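Local coordinates for protein BauA (Acinetobacter baumannii, PDB 6HCP) that serves as an outer-membrane, TonB-dependent receptor for ferric preacinetobactin, probably carrying the iron-loaded siderophore across the membrane, at residues Gly193-Glu198 and Asp232-Asn237; Arg293-Tyr296 and Leu302-Tyr305. All blocks are in the same frame, centred on the assembly; numbering follows the deposited sequence.

Contact 1: Gly193-Glu198 and Asp232-Asn237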
loop_
_atom_site.group_PDB
_atom_site.type_symbol
_atom_site.label_atom_id
_atom_site.label_comp_id
_atom_site.label_asym_id
_atom_site.label_seq_id
_atom_site.Cartn_x
_atom_site.Cartn_y
_atom_site.Cartn_z
ATOM N N GLY A 193 -34.546 -8.988 -16.918
ATOM C CA GLY A 193 -35.308 -10.150 -17.321
ATOM C C GLY A 193 -36.797 -9.986 -17.041
ATOM O O GLY A 193 -37.196 -9.330 -16.075
ATOM N N ARG A 194 -37.607 -10.652 -17.867
ATOM C CA ARG A 194 -39.040 -10.739 -17.658
ATOM C C ARG A 194 -39.560 -11.948 -18.436
ATOM O O ARG A 194 -39.036 -12.275 -19.512
ATOM C CB ARG A 194 -39.723 -9.458 -18.149
ATOM C CG ARG A 194 -41.216 -9.397 -17.860
ATOM C CD ARG A 194 -41.825 -8.121 -18.406
ATOM N NE ARG A 194 -41.591 -7.001 -17.510
ATOM C CZ ARG A 194 -42.259 -6.792 -16.381
ATOM N NH1 ARG A 194 -43.261 -7.587 -16.044
ATOM N NH2 ARG A 194 -41.907 -5.807 -15.576
ATOM N N ARG A 195 -40.585 -12.594 -17.881
ATOM C CA ARG A 195 -41.281 -13.695 -18.564
ATOM C C ARG A 195 -42.673 -13.225 -19.010
ATOM O O ARG A 195 -43.211 -12.250 -18.474
ATOM C CB ARG A 195 -41.336 -14.910 -17.640
ATOM C CG ARG A 195 -39.953 -15.461 -17.315
ATOM C CD ARG A 195 -39.973 -16.873 -16.783
ATOM N NE ARG A 195 -40.277 -17.820 -17.842
ATOM C CZ ARG A 195 -39.403 -18.280 -18.732
ATOM N NH1 ARG A 195 -39.827 -19.041 -19.725
ATOM N NH2 ARG A 195 -38.123 -17.952 -18.644
ATOM N N PHE A 196 -43.184 -13.860 -20.067
ATOM C CA PHE A 196 -44.419 -13.448 -20.753
ATOM C C PHE A 196 -45.299 -14.674 -20.995
ATOM O O PHE A 196 -44.813 -15.827 -20.963
ATOM C CB PHE A 196 -44.115 -12.778 -22.089
ATOM C CG PHE A 196 -43.235 -11.562 -21.990
ATOM C CD1 PHE A 196 -41.855 -11.692 -21.988
ATOM C CD2 PHE A 196 -43.786 -10.297 -21.845
ATOM C CE1 PHE A 196 -41.043 -10.571 -21.891
ATOM C CE2 PHE A 196 -42.972 -9.177 -21.762
ATOM C CZ PHE A 196 -41.601 -9.317 -21.779
ATOM N N GLY A 197 -46.574 -14.402 -21.303
ATOM C CA GLY A 197 -47.568 -15.441 -21.544
ATOM C C GLY A 197 -48.273 -15.822 -20.260
ATOM O O GLY A 197 -47.761 -15.573 -19.168
ATOM N N GLU A 198 -49.431 -16.473 -20.399
ATOM C CA GLU A 198 -50.322 -16.714 -19.275
ATOM C C GLU A 198 -49.650 -17.639 -18.261
ATOM O O GLU A 198 -49.951 -17.578 -17.073
ATOM C CB GLU A 198 -51.650 -17.300 -19.760
ATOM C CG GLU A 198 -52.490 -16.300 -20.531
ATOM C CD GLU A 198 -53.990 -16.489 -20.391
ATOM O OE1 GLU A 198 -54.430 -16.950 -19.319
ATOM O OE2 GLU A 198 -54.713 -16.178 -21.357
ATOM N N ASP A 232 -36.187 -17.974 -24.210
ATOM C CA ASP A 232 -36.596 -19.336 -24.050
ATOM C C ASP A 232 -38.122 -19.455 -24.174
ATOM O O ASP A 232 -38.874 -18.501 -23.908
ATOM C CB ASP A 232 -36.134 -19.916 -22.718
ATOM C CG ASP A 232 -36.945 -19.428 -21.526
ATOM O OD1 ASP A 232 -36.674 -18.307 -21.079
ATOM O OD2 ASP A 232 -37.687 -20.258 -20.942
ATOM N N TRP A 233 -38.545 -20.643 -24.603
ATOM C CA TRP A 233 -39.954 -21.062 -24.619
ATOM C C TRP A 233 -40.062 -22.448 -23.991
ATOM O O TRP A 233 -39.357 -23.378 -24.391
ATOM C CB TRP A 233 -40.516 -21.034 -26.045
ATOM C CG TRP A 233 -41.835 -21.735 -26.158
ATOM C CD1 TRP A 233 -43.032 -21.298 -25.670
ATOM C CD2 TRP A 233 -42.080 -23.052 -26.689
ATOM N NE1 TRP A 233 -44.004 -22.240 -25.873
ATOM C CE2 TRP A 233 -43.457 -23.319 -26.512
ATOM C CE3 TRP A 233 -41.288 -24.017 -27.322
ATOM C CZ2 TRP A 233 -44.046 -24.513 -26.923
ATOM C CZ3 TRP A 233 -41.876 -25.191 -27.748
ATOM C CH2 TRP A 233 -43.236 -25.436 -27.545
ATOM N N GLN A 234 -40.864 -22.551 -22.931
ATOM C CA GLN A 234 -41.117 -23.806 -22.252
ATOM C C GLN A 234 -42.518 -24.294 -22.641
ATOM O O GLN A 234 -43.511 -23.702 -22.235
ATOM C CB GLN A 234 -41.057 -23.669 -20.733
ATOM C CG GLN A 234 -39.803 -22.990 -20.217
ATOM C CD GLN A 234 -38.545 -23.730 -20.609
ATOM O OE1 GLN A 234 -38.414 -24.939 -20.418
ATOM N NE2 GLN A 234 -37.628 -22.997 -21.213
ATOM N N GLY A 235 -42.574 -25.347 -23.459
ATOM C CA GLY A 235 -43.819 -26.010 -23.822
ATOM C C GLY A 235 -44.066 -27.213 -22.938
ATOM O O GLY A 235 -43.259 -27.524 -22.055
ATOM N N GLU A 236 -45.171 -27.917 -23.194
ATOM C CA GLU A 236 -45.548 -29.068 -22.386
ATOM C C GLU A 236 -44.551 -30.209 -22.606
ATOM O O GLU A 236 -44.096 -30.841 -21.651
ATOM C CB GLU A 236 -46.959 -29.530 -22.749
ATOM C CG GLU A 236 -47.515 -30.548 -21.774
ATOM C CD GLU A 236 -48.942 -30.972 -22.073
ATOM O OE1 GLU A 236 -49.643 -30.222 -22.788
ATOM O OE2 GLU A 236 -49.339 -32.057 -21.606
ATOM N N ASN A 237 -44.248 -30.483 -23.876
ATOM C CA ASN A 237 -43.406 -31.623 -24.251
ATOM C C ASN A 237 -42.208 -31.164 -25.097
ATOM O O ASN A 237 -41.515 -31.982 -25.680
ATOM C CB ASN A 237 -44.212 -32.672 -25.018
ATOM C CG ASN A 237 -45.277 -33.306 -24.154
ATOM O OD1 ASN A 237 -46.457 -33.251 -24.491
ATOM N ND2 ASN A 237 -44.891 -33.749 -22.968
#
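R195 and D232 meet through a two-pronged salt bridge that spans a gap too wide for backbone pairing, their CA atoms lying 9.2 Å apart. The guanidinium comes end-on: NH1 reaches D232 OD2 at 2.7 Å in a fairly straight bond, while NH2 reaches D232 OD1 at 2.9 Å. Each carboxylate oxygen therefore takes one guanidinium nitrogen, but the match is not flat, since the guanidinium and carboxylate planes stand 44° apart. The twist shows in the acceptors: OD1 uses its syn lone pair, whereas OD2 is approached from above the carboxylate plane. Torsions explain the reach of the arginine. Its CG stands beside the backbone N (chi1 -64°), and a bend at chi3 (73°) turns the guanidinium across the carboxylate, so that the two side chains cross at about a right angle. Q234, two residues on from D232, steadies the acid from its own strand. Its chain folds back at chi2, and NE2 donates to D232 OD2 at 2.8 Å on the anti side; Q234 CG lies 4.0 Å from R195 NH1. D232 OD2 thus accepts from two donors, an arrangement that should restrict rotation of the carboxylate and probably stabilises its negative charge. Beyond the pair, R195 NE is bound by the carbonyl of K200 and NH2 by that of A168. Strand 202-212 pairs with both 184-196 and 221-234, so the bridge links next-but-one strands of an antiparallel array, here part of the transmembrane beta-barrel of a TonB-dependent receptor.

Contact 2: Arg293-Tyr296 and Leu302-Tyr305. With EDO (1,2-ethanediol), chain V.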
loop_
_atom_site.group_PDB
_atom_site.type_symbol
_atom_site.label_atom_id
_atom_site.label_comp_id
_atom_site.label_asym_id
_atom_site.label_seq_id
_atom_site.Cartn_x
_atom_site.Cartn_y
_atom_site.Cartn_z
ATOM N N ARG A 293 -31.202 -24.106 -29.376
ATOM C CA ARG A 293 -31.338 -25.444 -28.892
ATOM C C ARG A 293 -32.827 -25.777 -28.796
ATOM O O ARG A 293 -33.612 -24.986 -28.288
ATOM C CB ARG A 293 -30.732 -25.603 -27.493
ATOM C CG ARG A 293 -29.223 -25.422 -27.423
ATOM C CD ARG A 293 -28.705 -25.537 -25.997
ATOM N NE ARG A 293 -29.127 -24.440 -25.132
ATOM C CZ ARG A 293 -29.531 -24.602 -23.871
ATOM N NH1 ARG A 293 -29.601 -25.819 -23.352
ATOM N NH2 ARG A 293 -29.814 -23.554 -23.120
ATOM N N GLY A 294 -33.187 -26.961 -29.284
ATOM C CA GLY A 294 -34.562 -27.470 -29.202
ATOM C C GLY A 294 -34.575 -28.854 -28.602
ATOM O O GLY A 294 -33.637 -29.617 -28.791
ATOM N N GLU A 295 -35.573 -29.117 -27.758
ATOM C CA GLU A 295 -35.779 -30.437 -27.174
ATOM C C GLU A 295 -37.238 -30.862 -27.393
ATOM O O GLU A 295 -38.150 -30.031 -27.361
ATOM C CB GLU A 295 -35.452 -30.425 -25.683
ATOM C CG GLU A 295 -34.040 -29.973 -25.367
ATOM C CD GLU A 295 -33.725 -29.877 -23.884
ATOM O OE1 GLU A 295 -34.611 -30.191 -23.062
ATOM O OE2 GLU A 295 -32.620 -29.409 -23.561
ATOM N N TYR A 296 -37.438 -32.161 -27.610
ATOM C CA TYR A 296 -38.778 -32.740 -27.798
ATOM C C TYR A 296 -38.865 -34.065 -27.047
ATOM O O TYR A 296 -38.082 -34.988 -27.291
ATOM C CB TYR A 296 -39.113 -32.915 -29.281
ATOM C CG TYR A 296 -40.546 -33.315 -29.524
ATOM C CD1 TYR A 296 -41.570 -32.391 -29.429
ATOM C CD2 TYR A 296 -40.896 -34.651 -29.600
ATOM C CE1 TYR A 296 -42.901 -32.771 -29.506
ATOM C CE2 TYR A 296 -42.216 -35.046 -29.737
ATOM C CZ TYR A 296 -43.223 -34.103 -29.674
ATOM O OH TYR A 296 -44.524 -34.492 -29.800
ATOM N N LEU A 302 -37.800 -41.378 -23.978
ATOM C CA LEU A 302 -37.158 -40.988 -25.220
ATOM C C LEU A 302 -37.355 -39.493 -25.446
ATOM O O LEU A 302 -38.497 -38.978 -25.447
ATOM C CB LEU A 302 -37.762 -41.769 -26.393
ATOM C CG LEU A 302 -37.157 -41.434 -27.754
ATOM C CD1 LEU A 302 -35.709 -41.912 -27.822
ATOM C CD2 LEU A 302 -37.984 -42.039 -28.879
ATOM N N MET A 303 -36.249 -38.824 -25.780
ATOM C CA MET A 303 -36.283 -37.411 -26.132
ATOM C C MET A 303 -35.288 -37.155 -27.266
ATOM O O MET A 303 -34.298 -37.862 -27.398
ATOM C CB MET A 303 -35.954 -36.541 -24.909
ATOM C CG MET A 303 -34.483 -36.499 -24.560
ATOM S SD MET A 303 -33.769 -34.849 -24.809
ATOM C CE MET A 303 -34.761 -33.932 -23.636
ATOM N N ALA A 304 -35.604 -36.173 -28.108
ATOM C CA ALA A 304 -34.691 -35.696 -29.124
ATOM C C ALA A 304 -34.234 -34.287 -28.747
ATOM O O ALA A 304 -34.986 -33.530 -28.128
ATOM C CB ALA A 304 -35.339 -35.698 -30.484
ATOM N N TYR A 305 -33.073 -33.901 -29.278
ATOM C CA TYR A 305 -32.583 -32.544 -29.140
ATOM C C TYR A 305 -31.777 -32.179 -30.382
ATOM O O TYR A 305 -31.249 -33.041 -31.077
ATOM C CB TYR A 305 -31.756 -32.397 -27.861
ATOM C CG TYR A 305 -30.375 -33.009 -27.943
ATOM C CD1 TYR A 305 -29.302 -32.278 -28.417
ATOM C CD2 TYR A 305 -30.135 -34.306 -27.536
ATOM C CE1 TYR A 305 -28.040 -32.837 -28.532
ATOM C CE2 TYR A 305 -28.870 -34.871 -27.607
ATOM C CZ TYR A 305 -27.815 -34.126 -28.101
ATOM O OH TYR A 305 -26.562 -34.661 -28.186
HETATM C C1 EDO V . -29.142 -30.282 -25.116
HETATM O O1 EDO V . -30.470 -30.699 -24.793
HETATM C C2 EDO V . -29.241 -28.862 -25.640
HETATM O O2 EDO V . -30.540 -28.373 -25.272
#
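Y296 and A304 form the hydrogen-bonded pair of an antiparallel beta hairpin in the barrel wall, made by strands 282-297 and 302-318. Both of its bonds are of ordinary length and fairly straight: Y296 N donates to A304 O at 2.9 Å with an N-H...O angle of 162°, and A304 N returns the bond to Y296 O. E295 and Y305 make the adjoining non-hydrogen-bonded pair, with CA atoms 4.3 Å apart. Here CA-H...O contacts accompany the close approach, the shorter from Y305 CA to G294 O at 3.1 Å. On the face carrying E295 and Y305, the glutamate divides its oxygens. OE1 forms a salt bridge with R239 of the neighbouring strand 238-252, and M303 CE lies 3.8 Å from E295 OE1, brought there by bends at chi2 and chi3. OE2 instead accepts from both hydroxyls of a 1,2-ethanediol, probably left from the crystallisation liquor. R293 gives that diol only a weak bond, from NH1 to O2; its NH2 is satisfied by the hydroxyl of Y167, and its guanidinium makes a cation-pi contact with F241. Y305 sends its OH to D349 of strand 331-358, while its CB remains beside the diol. At E295 OE2, the two diol oxygens sit at 2.8 Å for O1 and 2.9 Å for O2.

In the fold
Followed from the N terminus, the barrel strands begin with 173-181, which pairs with 184-196. Contact 1 closes first, across 33 intervening residues, stepping over strand 202-212 to tie strand 184-196 to 221-234. Contact 2 opens afterwards and closes a tight hairpin across only five residues, between neighbouring strands 282-297 and 302-318. The two are in series, neither nested nor crossing, with centres about 17 Å apart. Strand 238-252 lies between them, pairing with 221-234 on one side and 282-297 on the other. N237 O packs 3.8 Å from Y296 CD1, while R239, on that intervening strand, has side-chain contacts with residues of both contacts.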